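Local coordinates for protein VMB-1 (Vibrio alginolyticus, PDB 6LFD) that probably hydrolyses beta-lactams to substituted beta-amino acids as a zinc-dependent class B beta-lactamase of the metallo-beta-lactamase superfamily, at residues A[11-16]-A[25-30]. Residues are numbered along the deposited sequence; the frame is centred on the assembly and turned at random.
Sequences ELKLKK and ISYKRV
The ring of Tyr27 turns an edge to the neighbouring strand: CB of Lys13 and the backbone N of Leu12 both lie at that edge, near the ring plane, with Tyr27 CE2 4.1 Å from Lys13 CB. With CG beside its own backbone N (chi1 -64°), the ring reaches toward segment 11-16 edge first, and its OH comes to 3.4 Å from Lys13 CE. The Lys13 chain, extended at first and bent at chi3 (78°), places its CE beside the phenol oxygen and also 3.9 Å from CD1 of Ile25. Lys13 and Ile25 run side by side in the same direction, while Lys15 slants across the Ile25 tip, its CD 3.8 Å from CD1. Methylenes of both lysines thus pack against the CD1 end of the isoleucine on this partly exposed surface.

Beneath them, Lys13 and Ile25 form an antiparallel hydrogen-bonded pair, with Lys13 N to Ile25 O and Ile25 N to Lys13 O both 2.9 Å and nearly straight. The next bond, Tyr27 N to Glu11 O, is more bent (143° at the hydrogen), its donor sitting above the carbonyl plane. At this end of the ladder a water donates to both Glu11 O and Tyr27 O.

Leu12 and Ser26, the non-hydrogen-bonded pair, occupy the opposite, buried face. Leu12 CD1 lies 3.6 Å from Ile25 O, and the Leu12 side chain also touches Gln63 and Leu64. Ser26 OG hydrogen-bonds to the backbone N of Trp56, and the Ser26 side chain lies about 6 Å from that of Asp86, a zinc ligand. Hairpin 12-18/21-29 edges one sheet of the superfamily's alpha-beta/beta-alpha sandwich: strand 12-18 is outermost, strand 35-45 flanks 21-29 on the far side, and helix 58-69 lies against the Leu12 face.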
# COMPACT_ATOMS: atom_id res chain seq x y z
N GLU A 11 13.67 -11.31 5.74
CA GLU A 11 13.21 -10.21 4.87
C GLU A 11 11.73 -10.31 4.48
O GLU A 11 11.16 -9.26 4.28
CB GLU A 11 13.91 -10.32 3.52
CG GLU A 11 15.41 -10.13 3.56
CD GLU A 11 16.24 -11.34 3.92
OE1 GLU A 11 15.81 -12.47 3.69
OE2 GLU A 11 17.34 -11.13 4.41
N LEU A 12 11.12 -11.51 4.45
CA LEU A 12 9.77 -11.64 3.83
C LEU A 12 8.94 -12.76 4.45
O LEU A 12 9.44 -13.91 4.55
CB LEU A 12 9.92 -11.89 2.33
CG LEU A 12 8.61 -11.86 1.54
CD1 LEU A 12 8.05 -10.43 1.46
CD2 LEU A 12 8.82 -12.43 0.15
N LYS A 13 7.70 -12.43 4.80
CA LYS A 13 6.67 -13.37 5.31
C LYS A 13 5.40 -13.16 4.49
O LYS A 13 5.09 -11.98 4.17
CB LYS A 13 6.43 -13.12 6.80
CG LYS A 13 5.48 -14.08 7.48
CD LYS A 13 5.47 -13.96 9.00
CE LYS A 13 4.65 -12.78 9.48
NZ LYS A 13 4.34 -12.87 10.93
N LEU A 14 4.69 -14.24 4.17
CA LEU A 14 3.41 -14.22 3.43
C LEU A 14 2.32 -14.73 4.37
O LEU A 14 2.52 -15.77 4.96
CB LEU A 14 3.49 -15.15 2.21
CG LEU A 14 4.02 -14.60 0.89
CD1 LEU A 14 3.04 -13.67 0.22
CD2 LEU A 14 5.35 -13.92 1.07
N LYS A 15 1.22 -13.99 4.51
CA LYS A 15 0.04 -14.36 5.33
C LYS A 15 -1.17 -14.40 4.39
O LYS A 15 -1.40 -13.39 3.67
CB LYS A 15 -0.13 -13.38 6.49
CG LYS A 15 1.02 -13.40 7.50
CD LYS A 15 0.72 -12.65 8.79
CE LYS A 15 -0.34 -13.31 9.64
NZ LYS A 15 -0.62 -12.50 10.85
N LYS A 16 -1.85 -15.54 4.32
CA LYS A 16 -3.09 -15.69 3.52
C LYS A 16 -4.20 -14.88 4.20
O LYS A 16 -4.39 -15.04 5.41
CB LYS A 16 -3.48 -17.16 3.38
CG LYS A 16 -4.54 -17.44 2.33
CD LYS A 16 -4.85 -18.91 2.21
CE LYS A 16 -5.38 -19.28 0.84
NZ LYS A 16 -5.62 -20.74 0.77
N ILE A 25 4.66 -9.16 4.02
CA ILE A 25 5.28 -8.40 5.13
C ILE A 25 6.78 -8.48 4.90
O ILE A 25 7.33 -9.60 4.91
CB ILE A 25 4.87 -9.00 6.49
CG1 ILE A 25 3.36 -9.19 6.58
CG2 ILE A 25 5.42 -8.14 7.62
CD1 ILE A 25 2.89 -9.69 7.93
N SER A 26 7.39 -7.35 4.60
CA SER A 26 8.84 -7.25 4.33
C SER A 26 9.47 -6.45 5.47
O SER A 26 8.81 -5.56 6.03
CB SER A 26 9.10 -6.67 2.98
OG SER A 26 8.46 -5.41 2.86
N TYR A 27 10.70 -6.80 5.85
CA TYR A 27 11.33 -6.33 7.11
C TYR A 27 12.50 -5.42 6.75
O TYR A 27 13.18 -5.66 5.73
CB TYR A 27 11.69 -7.53 7.99
CG TYR A 27 10.49 -8.32 8.45
CD1 TYR A 27 9.66 -7.85 9.44
CD2 TYR A 27 10.14 -9.51 7.83
CE1 TYR A 27 8.55 -8.56 9.87
CE2 TYR A 27 9.02 -10.23 8.23
CZ TYR A 27 8.22 -9.75 9.25
OH TYR A 27 7.12 -10.43 9.64
N LYS A 28 12.67 -4.37 7.56
CA LYS A 28 13.84 -3.45 7.49
C LYS A 28 14.24 -3.07 8.92
O LYS A 28 13.35 -2.83 9.78
CB LYS A 28 13.53 -2.23 6.63
CG LYS A 28 14.77 -1.58 6.05
CD LYS A 28 14.59 -0.13 5.67
CE LYS A 28 15.86 0.44 5.08
NZ LYS A 28 15.57 1.56 4.15
N ARG A 29 15.54 -3.09 9.20
CA ARG A 29 16.09 -2.70 10.52
C ARG A 29 15.92 -1.19 10.66
O ARG A 29 16.52 -0.45 9.84
CB ARG A 29 17.56 -3.13 10.63
CG ARG A 29 18.22 -2.72 11.93
CD ARG A 29 19.54 -3.43 12.11
NE ARG A 29 19.43 -4.85 11.80
CZ ARG A 29 18.88 -5.77 12.59
NH1 ARG A 29 18.39 -5.42 13.77
NH2 ARG A 29 18.83 -7.03 12.20
N VAL A 30 15.10 -0.77 11.62
CA VAL A 30 14.83 0.66 11.94
C VAL A 30 15.01 0.84 13.45
O VAL A 30 14.05 0.54 14.19
CB VAL A 30 13.41 1.12 11.51
CG1 VAL A 30 13.19 2.60 11.78
CG2 VAL A 30 13.14 0.80 10.05
O HOH W 1 12.66 -7.00 3.35